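Local coordinates for putative sugar binding protein (Salmonella enterica subsp. enterica serovar Typhimurium, PDB 3KNZ) that probably binds a carbohydrate derivative, as SIS-domain proteins related to the isomerase part of glucosamine-6-phosphate synthase do, although its own activity is not established, at residues Asp37-Ala42 / Ala177-Arg182; Met277-Pro280 / Arg285-Arg288; Arg288-Leu293 / Ile300-Pro305. All coordinates share one frame; numbering follows the deposited sequence.

Interaction 1: Asp37-Ala42 / Ala177-Arg182; sequences DLWRAA and AGQQQR
Trp39 and Ala42, one helical turn apart on helix 36-47, meet the last residues of helix 161-179, Gly178 and Gln179. Just ahead of them Leu38 lies on Leu171 and Leu172 of that same helix, which places this contact at one end of a longer helix-helix interface. Trp39 comes next and reaches the partner only with the six-membered part of its indole. A chi1 of -74° keeps CG beside the backbone N, and the ring then reaches across to the end of helix 161-179. Its CH2 comes to 4.0 Å from CA of Gly178, where the bare backbone lets the aromatic group approach the main chain, and CZ3 lies 3.6 Å from N of Gln179. The Gln179 chain, bent at chi2 (-77°), brings its methylene CG to 3.7 Å from Trp39 CE3, with indole and amide planes 63° apart. Further along, Ala42 points at the partner helix and sets CB 3.8 Å from the same CG of Gln179, so CG touches both the ring and the methyl group. Beyond Gln179 the helix ends in a Schellman motif with Gln181 as C-prime residue: Arg182 N bonds to Ala177 O and Gln181 N to Gly178 O. Gln180 OE1 receives Arg182 NH2 in the guanidinium plane at 2.9 Å, while Gln180 NE2 bonds to Thr46 OG1 of helix 36-47. The contact itself is therefore van der Waals packing of ring, methylene and backbone, and the neighbouring Gln180-Thr46 bond ties the residue just past the end of helix 161-179 to helix 36-47.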
loop_
_atom_site.group_PDB
_atom_site.type_symbol
_atom_site.label_atom_id
_atom_site.label_comp_id
_atom_site.label_asym_id
_atom_site.label_seq_id
_atom_site.Cartn_x
_atom_site.Cartn_y
_atom_site.Cartn_z
ATOM N N ASP A 37 22.179 21.208 -3.729
ATOM C CA ASP A 37 20.831 20.928 -4.200
ATOM C C ASP A 37 19.932 20.575 -3.021
ATOM O O ASP A 37 18.826 21.107 -2.906
ATOM C CB ASP A 37 20.816 19.832 -5.273
ATOM C CG ASP A 37 21.472 18.549 -4.819
ATOM O OD1 ASP A 37 22.322 18.601 -3.902
ATOM O OD2 ASP A 37 21.155 17.487 -5.398
ATOM N N LEU A 38 20.405 19.708 -2.131
ATOM C CA LEU A 38 19.622 19.356 -0.951
ATOM C C LEU A 38 19.388 20.589 -0.082
ATOM O O LEU A 38 18.281 20.800 0.421
ATOM C CB LEU A 38 20.306 18.264 -0.131
ATOM C CG LEU A 38 20.443 16.904 -0.813
ATOM C CD1 LEU A 38 21.157 15.939 0.120
ATOM C CD2 LEU A 38 19.088 16.354 -1.226
ATOM N N TRP A 39 20.425 21.406 0.084
ATOM C CA TRP A 39 20.299 22.621 0.880
ATOM C C TRP A 39 19.306 23.621 0.285
ATOM O O TRP A 39 18.492 24.179 1.020
ATOM C CB TRP A 39 21.670 23.256 1.141
ATOM C CG TRP A 39 22.438 22.472 2.167
ATOM C CD1 TRP A 39 23.349 21.473 1.937
ATOM C CD2 TRP A 39 22.317 22.585 3.592
ATOM N NE1 TRP A 39 23.817 20.974 3.134
ATOM C CE2 TRP A 39 23.198 21.636 4.164
ATOM C CE3 TRP A 39 21.560 23.404 4.440
ATOM C CZ2 TRP A 39 23.343 21.487 5.547
ATOM C CZ3 TRP A 39 21.702 23.254 5.810
ATOM C CH2 TRP A 39 22.587 22.304 6.350
ATOM N N ARG A 40 19.345 23.840 -1.027
ATOM C CA ARG A 40 18.384 24.758 -1.652
ATOM C C ARG A 40 16.963 24.300 -1.367
ATOM O O ARG A 40 16.099 25.109 -1.038
ATOM C CB ARG A 40 18.594 24.869 -3.161
ATOM C CG ARG A 40 19.810 25.686 -3.561
ATOM C CD ARG A 40 19.857 25.927 -5.065
ATOM N NE ARG A 40 19.976 24.678 -5.816
ATOM C CZ ARG A 40 21.127 24.059 -6.080
ATOM N NH1 ARG A 40 22.288 24.559 -5.655
ATOM N NH2 ARG A 40 21.117 22.928 -6.771
ATOM N N ALA A 41 16.731 22.997 -1.498
ATOM C CA ALA A 41 15.419 22.408 -1.228
ATOM C C ALA A 41 15.052 22.580 0.246
ATOM O O ALA A 41 13.902 22.856 0.579
ATOM C CB ALA A 41 15.400 20.928 -1.620
ATOM N N ALA A 42 16.031 22.417 1.132
ATOM C CA ALA A 42 15.795 22.591 2.559
ATOM C C ALA A 42 15.449 24.052 2.859
ATOM O O ALA A 42 14.554 24.339 3.656
ATOM C CB ALA A 42 17.007 22.148 3.353
ATOM N N ALA A 177 16.819 19.597 8.734
ATOM C CA ALA A 177 17.093 19.766 10.167
ATOM C C ALA A 177 18.183 20.828 10.380
ATOM O O ALA A 177 18.128 21.605 11.337
ATOM C CB ALA A 177 17.489 18.432 10.813
ATOM N N GLY A 178 19.159 20.871 9.479
ATOM C CA GLY A 178 20.223 21.864 9.565
ATOM C C GLY A 178 19.710 23.281 9.366
ATOM O O GLY A 178 19.948 24.151 10.199
ATOM N N GLN A 179 19.017 23.516 8.253
ATOM C CA GLN A 179 18.442 24.831 7.959
ATOM C C GLN A 179 17.592 25.357 9.103
ATOM O O GLN A 179 17.665 26.535 9.444
ATOM C CB GLN A 179 17.578 24.777 6.699
ATOM C CG GLN A 179 18.325 25.001 5.407
ATOM C CD GLN A 179 18.662 26.465 5.173
ATOM O OE1 GLN A 179 18.001 27.358 5.705
ATOM N NE2 GLN A 179 19.682 26.718 4.354
ATOM N N GLN A 180 16.792 24.481 9.697
ATOM C CA GLN A 180 15.886 24.874 10.764
ATOM C C GLN A 180 16.558 24.847 12.136
ATOM O O GLN A 180 15.893 24.899 13.165
ATOM C CB GLN A 180 14.645 23.980 10.713
ATOM C CG GLN A 180 13.939 24.083 9.353
ATOM C CD GLN A 180 12.782 23.120 9.160
ATOM O OE1 GLN A 180 12.539 22.232 9.978
ATOM N NE2 GLN A 180 12.066 23.288 8.050
ATOM N N GLN A 181 17.886 24.782 12.131
ATOM C CA GLN A 181 18.701 24.779 13.345
ATOM C C GLN A 181 18.272 23.760 14.407
ATOM O O GLN A 181 18.261 24.067 15.602
ATOM C CB GLN A 181 18.776 26.188 13.944
ATOM C CG GLN A 181 19.415 27.215 13.007
ATOM C CD GLN A 181 19.771 28.512 13.712
ATOM O OE1 GLN A 181 19.645 28.626 14.934
ATOM N NE2 GLN A 181 20.235 29.495 12.946
ATOM N N ARG A 182 17.928 22.554 13.960
ATOM C CA ARG A 182 17.544 21.467 14.867
ATOM C C ARG A 182 18.549 20.316 14.818
ATOM O O ARG A 182 18.318 19.256 15.392
ATOM C CB ARG A 182 16.139 20.949 14.547
ATOM C CG ARG A 182 15.018 21.920 14.913
ATOM C CD ARG A 182 13.634 21.365 14.578
ATOM N NE ARG A 182 13.479 21.121 13.144
ATOM C CZ ARG A 182 13.682 19.952 12.541
ATOM N NH1 ARG A 182 14.039 18.878 13.239
ATOM N NH2 ARG A 182 13.520 19.858 11.228
#

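Interaction 2: Met277-Pro280 / Arg285-Arg288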
loop_
_atom_site.group_PDB
_atom_site.type_symbol
_atom_site.label_atom_id
_atom_site.label_comp_id
_atom_site.label_asym_id
_atom_site.label_seq_id
_atom_site.Cartn_x
_atom_site.Cartn_y
_atom_site.Cartn_z
HETATM N N MSE A 277 12.565 -14.760 7.424
HETATM C CA MSE A 277 12.133 -13.854 8.461
HETATM C C MSE A 277 13.319 -13.037 8.917
HETATM O O MSE A 277 14.430 -13.558 9.041
HETATM C CB MSE A 277 11.591 -14.682 9.624
HETATM C CG MSE A 277 10.651 -13.959 10.564
HETATM SE SE MSE A 277 10.106 -15.132 12.024
HETATM C CE MSE A 277 9.930 -16.797 11.039
ATOM N N LEU A 278 13.081 -11.749 9.141
ATOM C CA LEU A 278 14.108 -10.838 9.630
ATOM C C LEU A 278 13.916 -10.659 11.130
ATOM O O LEU A 278 12.844 -10.228 11.579
ATOM C CB LEU A 278 14.015 -9.479 8.929
ATOM C CG LEU A 278 14.141 -9.507 7.403
ATOM C CD1 LEU A 278 14.070 -8.090 6.811
ATOM C CD2 LEU A 278 15.435 -10.200 6.986
ATOM N N ASP A 279 14.945 -11.015 11.895
ATOM C CA ASP A 279 14.913 -10.890 13.346
ATOM C C ASP A 279 16.018 -9.954 13.822
ATOM O O ASP A 279 17.057 -10.409 14.291
ATOM C CB ASP A 279 15.080 -12.253 14.032
ATOM C CG ASP A 279 13.881 -13.161 13.845
ATOM O OD1 ASP A 279 13.811 -13.863 12.813
ATOM O OD2 ASP A 279 13.037 -13.215 14.765
ATOM N N PRO A 280 15.794 -8.637 13.715
ATOM C CA PRO A 280 16.829 -7.708 14.174
ATOM C C PRO A 280 17.141 -7.846 15.668
ATOM O O PRO A 280 18.272 -7.624 16.088
ATOM C CB PRO A 280 16.243 -6.323 13.858
ATOM C CG PRO A 280 14.792 -6.537 13.551
ATOM C CD PRO A 280 14.628 -7.954 13.124
ATOM N N ARG A 285 7.097 -13.135 20.034
ATOM C CA ARG A 285 6.104 -13.487 19.018
ATOM C C ARG A 285 6.715 -14.060 17.730
ATOM O O ARG A 285 6.160 -14.991 17.142
ATOM C CB ARG A 285 5.195 -12.293 18.707
ATOM C CG ARG A 285 4.261 -11.942 19.856
ATOM C CD ARG A 285 3.362 -10.747 19.559
ATOM N NE ARG A 285 2.453 -10.942 18.421
ATOM C CZ ARG A 285 1.297 -11.612 18.464
ATOM N NH1 ARG A 285 0.900 -12.217 19.577
ATOM N NH2 ARG A 285 0.544 -11.705 17.372
ATOM N N GLN A 286 7.848 -13.526 17.289
ATOM C CA GLN A 286 8.472 -14.053 16.083
ATOM C C GLN A 286 9.000 -15.465 16.326
ATOM O O GLN A 286 8.887 -16.331 15.450
ATOM C CB GLN A 286 9.559 -13.117 15.537
ATOM C CG GLN A 286 8.979 -11.782 15.083
ATOM C CD GLN A 286 9.845 -11.021 14.084
ATOM O OE1 GLN A 286 10.966 -11.424 13.758
ATOM N NE2 GLN A 286 9.313 -9.914 13.583
ATOM N N ASP A 287 9.566 -15.704 17.509
ATOM C CA ASP A 287 10.064 -17.033 17.861
ATOM C C ASP A 287 8.927 -18.030 17.886
ATOM O O ASP A 287 9.066 -19.149 17.415
ATOM C CB ASP A 287 10.741 -17.028 19.232
ATOM C CG ASP A 287 12.123 -16.425 19.200
ATOM O OD1 ASP A 287 12.680 -16.229 18.094
ATOM O OD2 ASP A 287 12.658 -16.167 20.295
ATOM N N ARG A 288 7.804 -17.617 18.456
ATOM C CA ARG A 288 6.638 -18.465 18.536
ATOM C C ARG A 288 6.187 -18.844 17.124
ATOM O O ARG A 288 5.919 -20.007 16.844
ATOM C CB ARG A 288 5.514 -17.728 19.260
ATOM C CG ARG A 288 4.300 -18.580 19.595
ATOM C CD ARG A 288 4.489 -19.335 20.898
ATOM N NE ARG A 288 3.332 -20.182 21.192
ATOM C CZ ARG A 288 3.311 -21.511 21.096
ATOM N NH1 ARG A 288 4.404 -22.191 20.753
ATOM N NH2 ARG A 288 2.193 -22.171 21.377
#
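Gln286, in the first turn of helix 284-296, extends its side chain past Met277 SE and Asp279 OD2, towards the end of strand 273-278. Its CG stands beside the backbone N (chi1 -64°) and the chain beyond is extended, which carries the amide to the carbonyl O of Leu278 and the carboxylate of Asp279. The amide plane stands 81° from that of the carboxylate. Asp279 OD2 lies 3.6 Å from CB of Gln286 as the two side chains run past each other in opposite directions. Within the strand, Met277, present as selenomethionine, has CG anti to the backbone N (chi1 -159°) and bends only at its last torsion. Its SE rests 3.8 Å from O and 4.1 Å from CB of Gln286. Asp279 OD2 and Asp287 OD1 come within 4.5 Å of each other, and Arg302 NH2 on the adjacent strand forms salt bridges with both. The same guanidinium gives NH1 to Gln286 O. A polar cluster, buried at Asp279 and Gln286 and reaching the surface at Asp287, thus lies just past the C-terminal end of strand 273-278 in a beta-alpha unit, where the arginine probably offsets the mutual repulsion of the two carboxylates.

Interaction 3: Arg288-Leu293 / Ile300-Pro305; sequences RLAQIL and IYRIGP
Ile300, the first residue of strand 300-304, inserts its CD1 against the backbone and side chain of Leu293 on helix 284-296. CG1 sits beside the backbone N and the chain is extended beyond it (chi2 172°), which carries CD1 to Leu293. CD1 closes to 3.4 Å from CB of Leu293 and lies 3.6 Å from the carbonyl O of Ala290. Leu293 also packs on Leu275 of strand 273-278, and a 2-ethoxyethanol, probably from the crystallisation liquor, lies about 5 Å from its side chain. The helix and strand here are the second and third elements of a beta-alpha-beta crossover joining the parallel neighbours 273-278 and 300-304; their short axes run nearly antiparallel, 160° apart, with a closest approach of 9.8 Å. Two residues on, Arg302 faces the same helix. Its CD lies 3.8 Å from CB of Ala290, and a bend at chi3 (66°) beyond it turns the guanidinium towards that methyl group, bringing NH1 obliquely to 3.1 Å from CB of Ala290. The polar end is engaged beyond the contact by Asp287 and Asp279, with NH1 bonded to Gln286 O, while the backbone N of Arg302 bonds to Asn313 OD1.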
loop_
_atom_site.group_PDB
_atom_site.type_symbol
_atom_site.label_atom_id
_atom_site.label_comp_id
_atom_site.label_asym_id
_atom_site.label_seq_id
_atom_site.Cartn_x
_atom_site.Cartn_y
_atom_site.Cartn_z
ATOM N N ARG A 288 7.804 -17.617 18.456
ATOM C CA ARG A 288 6.638 -18.465 18.536
ATOM C C ARG A 288 6.187 -18.844 17.124
ATOM O O ARG A 288 5.919 -20.007 16.844
ATOM C CB ARG A 288 5.514 -17.728 19.260
ATOM C CG ARG A 288 4.300 -18.580 19.595
ATOM C CD ARG A 288 4.489 -19.335 20.898
ATOM N NE ARG A 288 3.332 -20.182 21.192
ATOM C CZ ARG A 288 3.311 -21.511 21.096
ATOM N NH1 ARG A 288 4.404 -22.191 20.753
ATOM N NH2 ARG A 288 2.193 -22.171 21.377
ATOM N N LEU A 289 6.107 -17.868 16.230
ATOM C CA LEU A 289 5.679 -18.161 14.873
ATOM C C LEU A 289 6.625 -19.143 14.204
ATOM O O LEU A 289 6.178 -20.068 13.522
ATOM C CB LEU A 289 5.574 -16.895 14.009
ATOM C CG LEU A 289 5.042 -17.177 12.587
ATOM C CD1 LEU A 289 3.621 -17.748 12.631
ATOM C CD2 LEU A 289 5.061 -15.951 11.712
ATOM N N ALA A 290 7.927 -18.928 14.382
ATOM C CA ALA A 290 8.940 -19.786 13.776
ATOM C C ALA A 290 8.833 -21.197 14.332
ATOM O O ALA A 290 8.963 -22.163 13.591
ATOM C CB ALA A 290 10.344 -19.214 13.993
ATOM N N GLN A 291 8.595 -21.325 15.633
ATOM C CA GLN A 291 8.446 -22.645 16.230
ATOM C C GLN A 291 7.201 -23.315 15.646
ATOM O O GLN A 291 7.272 -24.448 15.179
ATOM C CB GLN A 291 8.353 -22.570 17.759
ATOM C CG GLN A 291 9.645 -22.170 18.458
ATOM N N ILE A 292 6.074 -22.606 15.655
ATOM C CA ILE A 292 4.816 -23.147 15.130
ATOM C C ILE A 292 4.934 -23.570 13.665
ATOM O O ILE A 292 4.562 -24.687 13.312
ATOM C CB ILE A 292 3.643 -22.148 15.282
ATOM C CG1 ILE A 292 3.277 -21.959 16.754
ATOM C CG2 ILE A 292 2.418 -22.640 14.528
ATOM C CD1 ILE A 292 2.189 -20.923 16.971
ATOM N N LEU A 293 5.453 -22.694 12.814
ATOM C CA LEU A 293 5.616 -23.037 11.403
ATOM C C LEU A 293 6.664 -24.131 11.197
ATOM O O LEU A 293 6.569 -24.920 10.253
ATOM C CB LEU A 293 5.991 -21.809 10.571
ATOM C CG LEU A 293 4.900 -20.767 10.312
ATOM C CD1 LEU A 293 5.449 -19.648 9.450
ATOM C CD2 LEU A 293 3.678 -21.387 9.654
ATOM N N ILE A 300 12.217 -22.763 6.863
ATOM C CA ILE A 300 12.172 -21.519 7.626
ATOM C C ILE A 300 13.598 -20.996 7.757
ATOM O O ILE A 300 14.480 -21.720 8.201
ATOM C CB ILE A 300 11.507 -21.736 8.988
ATOM C CG1 ILE A 300 10.024 -22.044 8.759
ATOM C CG2 ILE A 300 11.669 -20.514 9.863
ATOM C CD1 ILE A 300 9.281 -22.463 9.995
ATOM N N TYR A 301 13.811 -19.748 7.334
ATOM C CA TYR A 301 15.133 -19.112 7.329
ATOM C C TYR A 301 15.079 -17.773 8.058
ATOM O O TYR A 301 14.414 -16.845 7.607
ATOM C CB TYR A 301 15.588 -18.879 5.887
ATOM C CG TYR A 301 15.557 -20.120 5.025
ATOM C CD1 TYR A 301 14.378 -20.529 4.405
ATOM C CD2 TYR A 301 16.700 -20.885 4.831
ATOM C CE1 TYR A 301 14.342 -21.661 3.626
ATOM C CE2 TYR A 301 16.673 -22.016 4.052
ATOM C CZ TYR A 301 15.495 -22.400 3.453
ATOM O OH TYR A 301 15.471 -23.526 2.667
ATOM N N ARG A 302 15.795 -17.673 9.170
ATOM C CA ARG A 302 15.793 -16.468 9.987
ATOM C C ARG A 302 17.112 -15.713 9.872
ATOM O O ARG A 302 18.181 -16.308 9.867
ATOM C CB ARG A 302 15.477 -16.841 11.445
ATOM C CG ARG A 302 14.043 -17.358 11.626
ATOM C CD ARG A 302 13.810 -18.080 12.949
ATOM N NE ARG A 302 13.917 -17.219 14.129
ATOM C CZ ARG A 302 12.927 -16.488 14.631
ATOM N NH1 ARG A 302 11.742 -16.481 14.051
ATOM N NH2 ARG A 302 13.119 -15.746 15.705
ATOM N N ILE A 303 17.018 -14.392 9.768
ATOM C CA ILE A 303 18.178 -13.529 9.614
ATOM C C ILE A 303 18.261 -12.544 10.760
ATOM O O ILE A 303 17.372 -11.725 10.942
ATOM C CB ILE A 303 18.085 -12.713 8.315
ATOM C CG1 ILE A 303 18.027 -13.641 7.094
ATOM C CG2 ILE A 303 19.266 -11.757 8.211
ATOM C CD1 ILE A 303 17.594 -12.939 5.807
ATOM N N GLY A 304 19.337 -12.619 11.532
ATOM C CA GLY A 304 19.522 -11.709 12.659
ATOM C C GLY A 304 20.793 -11.999 13.422
ATOM O O GLY A 304 21.481 -12.970 13.127
ATOM N N PRO A 305 21.118 -11.150 14.405
ATOM C CA PRO A 305 22.313 -11.337 15.225
ATOM C C PRO A 305 22.189 -12.453 16.253
ATOM O O PRO A 305 23.188 -13.085 16.580
ATOM C CB PRO A 305 22.478 -9.987 15.931
ATOM C CG PRO A 305 21.133 -9.391 15.929
ATOM C CD PRO A 305 20.445 -9.874 14.689
#

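In the fold
From the N terminus, interaction 1 comes first: its 134 intervening residues form a wide loop that holds the whole first parallel sheet, strands 80-83, 52-56, 99-105, 126-131 and 144-145, and it joins helix 36-47 to the end of helix 161-179. That loop is closed before interaction 2 opens, so nothing nests or crosses. Interactions 2 and 3 close short loops in succession within one beta-alpha-beta unit of the second sheet, meeting at the shared Arg288, with centres about 5 Å apart. Interaction 1 lies on the opposite side of the chain's centre, its centre about 38 Å and 42 Å from theirs. Two sheets of like strand order are consistent with paired SIS domains.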